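Local coordinates for protein uncharacterized peptidase Lmo0363 (Listeria monocytogenes, PDB 3L4E) that is an uncharacterised member of peptidase family S51 that probably cleaves peptides as a serine-type hydrolase, at residues 65-77 with 92-106. Residues are numbered along the deposited sequence; the frame is centred on the assembly and turned at random.
Sequences IATESLGEITTKL and FLLQELKRTGADKLI
Leu105 is a knob that fills a hole on helix 70-79, among Leu70, Ile73, Thr74 and Leu77. Leu77 closes the hole from the next turn, with its CD1 3.8 Å from Leu105 CB. In the conformer described, Leu105 CD1 lies 3.4 Å from Thr74 OG1 and also meets CG2 of Ile73 and CD1 of Leu70. The helical segments 70-77 and 102-106 run 12° from parallel. Thr74 OG1 donates to Leu70 O and so turns its hydroxyl back to its own helix.

Ile65 fills the hollow between Glu96, Leu97 and Thr100, on the last turn before the Schellman motif at Gly101. CG2, anti to its backbone N, rests 3.4 Å from Glu96 O and also meets Thr100 OG1. The CG1 branch meets Leu97 CD2, 3.9 Å away. Thr100 OG1 donates to Glu96 O one turn back and accepts from Ala102 N, which makes an ST turn at the bend. The fork of Leu70 sits in front of Thr100 O, with CD2 also 3.7 Å from Thr100 CB. Ile73 CG2 packs on Ala102 CB.

At the outer end Ala66 CB packs against the rim of Phe92 at CZ, 4.2 Å away, and beside Glu96 OE1. Arg99 NE and NH2 both grip Glu96 OE1, side-on, which holds the guanidinium beside Ala66. No direct hydrogen bond joins the two segments. One water links them, accepting from Arg99 NH2 and donating to Ile65 O and Glu68 O.

Helices 70-79 and 102-111 belong to successive beta-alpha-beta crossovers on one face of the mostly parallel central sheet. Ile65 and Leu77 touch strand 29-33, while Leu77 and Leu93 reach strand 82-85.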
loop_
_atom_site.group_PDB
_atom_site.type_symbol
_atom_site.label_atom_id
_atom_site.label_comp_id
_atom_site.label_asym_id
_atom_site.label_seq_id
_atom_site.Cartn_x
_atom_site.Cartn_y
_atom_site.Cartn_z
ATOM N N ILE A 65 5.512 -11.856 2.116
ATOM C CA ILE A 65 5.186 -12.125 3.512
ATOM C C ILE A 65 4.542 -13.490 3.713
ATOM O O ILE A 65 4.685 -14.096 4.769
ATOM C CB ILE A 65 4.227 -11.045 4.064
ATOM C CG1 ILE A 65 4.834 -9.654 3.872
ATOM C CG2 ILE A 65 3.870 -11.319 5.527
ATOM C CD1 ILE A 65 6.179 -9.487 4.517
ATOM N N ALA A 66 3.833 -13.970 2.699
ATOM C CA ALA A 66 3.087 -15.217 2.820
ATOM C C ALA A 66 3.981 -16.452 2.870
ATOM O O ALA A 66 3.570 -17.493 3.376
ATOM C CB ALA A 66 2.072 -15.342 1.687
ATOM N N THR A 67 5.203 -16.337 2.355
ATOM C CA THR A 67 6.051 -17.514 2.165
ATOM C C THR A 67 7.434 -17.459 2.816
ATOM O O THR A 67 8.068 -18.496 3.003
ATOM C CB THR A 67 6.238 -17.826 0.664
ATOM O OG1 THR A 67 6.861 -16.710 0.015
ATOM C CG2 THR A 67 4.899 -18.104 0.009
ATOM N N GLU A 68 7.911 -16.269 3.161
ATOM C CA GLU A 68 9.271 -16.146 3.681
ATOM C C GLU A 68 9.361 -16.135 5.208
ATOM O O GLU A 68 8.436 -15.688 5.896
ATOM C CB GLU A 68 9.972 -14.934 3.062
ATOM C CG GLU A 68 10.225 -15.119 1.570
ATOM C CD GLU A 68 10.948 -13.951 0.939
ATOM O OE1 GLU A 68 10.277 -12.960 0.587
ATOM O OE2 GLU A 68 12.183 -14.029 0.781
ATOM N N SER A 69 10.481 -16.641 5.727
ATOM C CA SER A 69 10.714 -16.719 7.167
ATOM C C SER A 69 10.688 -15.331 7.791
ATOM O O SER A 69 10.850 -14.331 7.094
ATOM C CB SER A 69 12.070 -17.368 7.440
ATOM O OG SER A 69 13.118 -16.501 7.043
ATOM N N LEU A 70 10.478 -15.262 9.103
ATOM C CA LEU A 70 10.507 -13.970 9.780
ATOM C C LEU A 70 11.908 -13.381 9.734
ATOM O O LEU A 70 12.077 -12.160 9.752
ATOM C CB LEU A 70 10.021 -14.079 11.224
ATOM C CG LEU A 70 8.582 -13.613 11.449
ATOM C CD1 LEU A 70 8.396 -12.163 10.991
ATOM C CD2 LEU A 70 7.601 -14.542 10.736
ATOM N N GLY A 71 12.911 -14.254 9.678
ATOM C CA GLY A 71 14.288 -13.817 9.564
ATOM C C GLY A 71 14.490 -12.982 8.317
ATOM O O GLY A 71 15.095 -11.912 8.366
ATOM N N GLU A 72 13.974 -13.474 7.196
ATOM C CA GLU A 72 14.116 -12.791 5.919
ATOM C C GLU A 72 13.267 -11.523 5.883
ATOM O O GLU A 72 13.682 -10.504 5.328
ATOM C CB GLU A 72 13.718 -13.722 4.772
ATOM C CG GLU A 72 14.241 -13.287 3.418
ATOM C CD GLU A 72 15.756 -13.318 3.351
ATOM O OE1 GLU A 72 16.336 -12.577 2.528
ATOM O OE2 GLU A 72 16.368 -14.082 4.130
ATOM N N ILE A 73 12.075 -11.594 6.468
ATOM C CA ILE A 73 11.185 -10.445 6.524
ATOM C C ILE A 73 11.837 -9.333 7.335
ATOM O O ILE A 73 11.898 -8.185 6.897
ATOM C CB ILE A 73 9.823 -10.815 7.153
ATOM C CG1 ILE A 73 9.053 -11.780 6.241
ATOM C CG2 ILE A 73 9.003 -9.556 7.447
ATOM C CD1 ILE A 73 7.750 -12.300 6.846
ATOM N N THR A 74 12.341 -9.687 8.512
ATOM C CA THR A 74 13.003 -8.721 9.384
ATOM C C THR A 74 14.211 -8.084 8.703
ATOM O O THR A 74 14.375 -6.864 8.719
ATOM C CB THR A 74 13.453 -9.369 10.707
ATOM O OG1 THR A 74 12.310 -9.891 11.397
ATOM C CG2 THR A 74 14.138 -8.343 11.595
ATOM N N THR A 75 15.046 -8.924 8.099
ATOM C CA THR A 75 16.278 -8.476 7.459
ATOM C C THR A 75 16.029 -7.513 6.302
ATOM O O THR A 75 16.611 -6.429 6.256
ATOM C CB THR A 75 17.100 -9.670 6.945
ATOM O OG1 THR A 75 17.385 -10.558 8.034
ATOM C CG2 THR A 75 18.413 -9.196 6.325
ATOM N N LYS A 76 15.169 -7.913 5.369
ATOM C CA LYS A 76 14.879 -7.087 4.202
ATOM C C LYS A 76 14.261 -5.750 4.599
ATOM O O LYS A 76 14.683 -4.698 4.123
ATOM C CB LYS A 76 13.972 -7.835 3.219
ATOM C CG LYS A 76 14.652 -9.032 2.558
ATOM C CD LYS A 76 13.728 -9.770 1.596
ATOM C CE LYS A 76 14.491 -10.851 0.828
ATOM N NZ LYS A 76 13.610 -11.657 -0.067
ATOM N N LEU A 77 13.263 -5.795 5.478
ATOM C CA LEU A 77 12.622 -4.576 5.945
ATOM C C LEU A 77 13.627 -3.605 6.565
ATOM O O LEU A 77 13.513 -2.387 6.388
ATOM C CB LEU A 77 11.495 -4.897 6.934
ATOM C CG LEU A 77 10.212 -5.427 6.287
ATOM C CD1 LEU A 77 9.225 -5.874 7.354
ATOM C CD2 LEU A 77 9.587 -4.373 5.369
ATOM N N PHE A 92 -6.321 -10.547 2.456
ATOM C CA PHE A 92 -5.226 -11.511 2.446
ATOM C C PHE A 92 -3.916 -10.854 2.878
ATOM O O PHE A 92 -3.154 -11.422 3.672
ATOM C CB PHE A 92 -5.065 -12.156 1.075
ATOM C CG PHE A 92 -4.012 -13.213 1.043
ATOM C CD1 PHE A 92 -4.213 -14.426 1.690
ATOM C CD2 PHE A 92 -2.805 -12.989 0.403
ATOM C CE1 PHE A 92 -3.237 -15.401 1.682
ATOM C CE2 PHE A 92 -1.826 -13.956 0.389
ATOM C CZ PHE A 92 -2.038 -15.166 1.031
ATOM N N LEU A 93 -3.664 -9.654 2.361
ATOM C CA LEU A 93 -2.495 -8.876 2.763
ATOM C C LEU A 93 -2.432 -8.670 4.279
ATOM O O LEU A 93 -1.415 -8.966 4.920
ATOM C CB LEU A 93 -2.483 -7.531 2.036
ATOM C CG LEU A 93 -1.418 -6.508 2.444
ATOM C CD1 LEU A 93 -0.004 -7.002 2.160
ATOM C CD2 LEU A 93 -1.691 -5.176 1.743
ATOM N N LEU A 94 -3.510 -8.160 4.863
ATOM C CA LEU A 94 -3.519 -7.895 6.302
ATOM C C LEU A 94 -3.376 -9.197 7.086
ATOM O O LEU A 94 -2.668 -9.259 8.091
ATOM C CB LEU A 94 -4.801 -7.168 6.710
ATOM C CG LEU A 94 -4.875 -6.729 8.174
ATOM C CD1 LEU A 94 -3.708 -5.824 8.528
ATOM C CD2 LEU A 94 -6.219 -6.039 8.466
ATOM N N GLN A 95 -4.046 -10.237 6.609
ATOM C CA GLN A 95 -3.953 -11.548 7.233
ATOM C C GLN A 95 -2.508 -12.020 7.343
ATOM O O GLN A 95 -2.072 -12.463 8.400
ATOM C CB GLN A 95 -4.778 -12.567 6.449
ATOM C CG GLN A 95 -4.659 -13.976 6.976
ATOM C CD GLN A 95 -5.497 -14.925 6.172
ATOM O OE1 GLN A 95 -6.703 -15.021 6.382
ATOM N NE2 GLN A 95 -4.875 -15.604 5.210
ATOM N N GLU A 96 -1.761 -11.920 6.249
ATOM C CA GLU A 96 -0.387 -12.408 6.241
ATOM C C GLU A 96 0.547 -11.512 7.060
ATOM O O GLU A 96 1.452 -12.009 7.741
ATOM C CB GLU A 96 0.104 -12.597 4.804
ATOM C CG GLU A 96 -0.712 -13.644 4.041
ATOM C CD GLU A 96 -0.736 -15.007 4.746
ATOM O OE1 GLU A 96 0.341 -15.600 4.946
ATOM O OE2 GLU A 96 -1.831 -15.485 5.103
ATOM N N LEU A 97 0.313 -10.203 7.022
ATOM C CA LEU A 97 1.074 -9.288 7.866
ATOM C C LEU A 97 0.861 -9.575 9.354
ATOM O O LEU A 97 1.814 -9.564 10.133
ATOM C CB LEU A 97 0.719 -7.836 7.554
ATOM C CG LEU A 97 1.184 -7.276 6.206
ATOM C CD1 LEU A 97 0.617 -5.882 6.000
ATOM C CD2 LEU A 97 2.708 -7.239 6.089
ATOM N N LYS A 98 -0.381 -9.831 9.756
ATOM C CA LYS A 98 -0.642 -10.153 11.157
ATOM C C LYS A 98 -0.085 -11.524 11.559
ATOM O O LYS A 98 0.498 -11.674 12.643
ATOM C CB LYS A 98 -2.138 -10.082 11.475
ATOM C CG LYS A 98 -2.724 -8.691 11.428
ATOM C CD LYS A 98 -4.146 -8.700 11.981
ATOM C CE LYS A 98 -4.740 -7.303 12.032
ATOM N NZ LYS A 98 -6.078 -7.306 12.691
ATOM N N ARG A 99 -0.264 -12.521 10.695
ATOM C CA ARG A 99 0.188 -13.880 10.988
ATOM C C ARG A 99 1.677 -13.941 11.308
ATOM O O ARG A 99 2.112 -14.721 12.157
ATOM C CB ARG A 99 -0.102 -14.830 9.821
ATOM C CG ARG A 99 0.547 -16.200 10.021
ATOM C CD ARG A 99 0.377 -17.146 8.841
ATOM N NE ARG A 99 1.063 -16.711 7.626
ATOM C CZ ARG A 99 2.342 -16.951 7.342
ATOM N NH1 ARG A 99 3.116 -17.606 8.197
ATOM N NH2 ARG A 99 2.857 -16.519 6.200
ATOM N N THR A 100 2.455 -13.123 10.610
ATOM C CA THR A 100 3.904 -13.140 10.760
ATOM C C THR A 100 4.382 -12.147 11.794
ATOM O O THR A 100 5.537 -12.173 12.192
ATOM C CB THR A 100 4.594 -12.792 9.436
ATOM O OG1 THR A 100 4.119 -11.521 8.971
ATOM C CG2 THR A 100 4.299 -13.852 8.395
ATOM N N GLY A 101 3.494 -11.253 12.210
ATOM C CA GLY A 101 3.881 -10.168 13.093
ATOM C C GLY A 101 4.643 -9.085 12.340
ATOM O O GLY A 101 5.290 -8.236 12.953
ATOM N N ALA A 102 4.562 -9.107 11.009
ATOM C CA ALA A 102 5.289 -8.138 10.184
ATOM C C ALA A 102 4.616 -6.769 10.155
ATOM O O ALA A 102 5.247 -5.764 9.836
ATOM C CB ALA A 102 5.472 -8.675 8.771
ATOM N N ASP A 103 3.332 -6.720 10.485
ATOM C CA ASP A 103 2.673 -5.433 10.622
ATOM C C ASP A 103 3.466 -4.574 11.603
ATOM O O ASP A 103 3.693 -3.387 11.367
ATOM C CB ASP A 103 1.204 -5.590 11.050
ATOM C CG ASP A 103 1.034 -6.324 12.386
ATOM O OD1 ASP A 103 1.888 -7.148 12.767
ATOM O OD2 ASP A 103 0.013 -6.077 13.058
ATOM N N LYS A 104 3.952 -5.213 12.663
ATOM C CA LYS A 104 4.760 -4.546 13.678
ATOM C C LYS A 104 6.095 -4.048 13.127
ATOM O O LYS A 104 6.527 -2.935 13.435
ATOM C CB LYS A 104 5.009 -5.495 14.854
ATOM C CG LYS A 104 4.955 -4.832 16.221
ATOM C CD LYS A 104 3.520 -4.572 16.658
ATOM C CE LYS A 104 2.933 -3.341 15.984
ATOM N NZ LYS A 104 1.471 -3.246 16.202
ATOM N N LEU A 105 6.743 -4.877 12.314
ATOM C CA LEU A 105 8.051 -4.543 11.754
ATOM C C LEU A 105 7.963 -3.387 10.763
ATOM O O LEU A 105 8.899 -2.596 10.618
ATOM C CB LEU A 105 8.654 -5.770 11.079
ATOM C CG LEU A 105 8.846 -6.945 12.034
ATOM C CD1 LEU A 105 9.351 -8.165 11.284
ATOM C CD2 LEU A 105 9.805 -6.558 13.142
ATOM N N ILE A 106 6.833 -3.293 10.076
ATOM C CA ILE A 106 6.608 -2.205 9.135
ATOM C C ILE A 106 6.401 -0.902 9.906
ATOM O O ILE A 106 6.996 0.127 9.577
ATOM C CB ILE A 106 5.435 -2.496 8.177
ATOM C CG1 ILE A 106 5.851 -3.600 7.195
ATOM C CG2 ILE A 106 4.995 -1.218 7.452
ATOM C CD1 ILE A 106 4.774 -4.057 6.249
HETATM O O HOH W 1 5.790 -16.459 6.055
#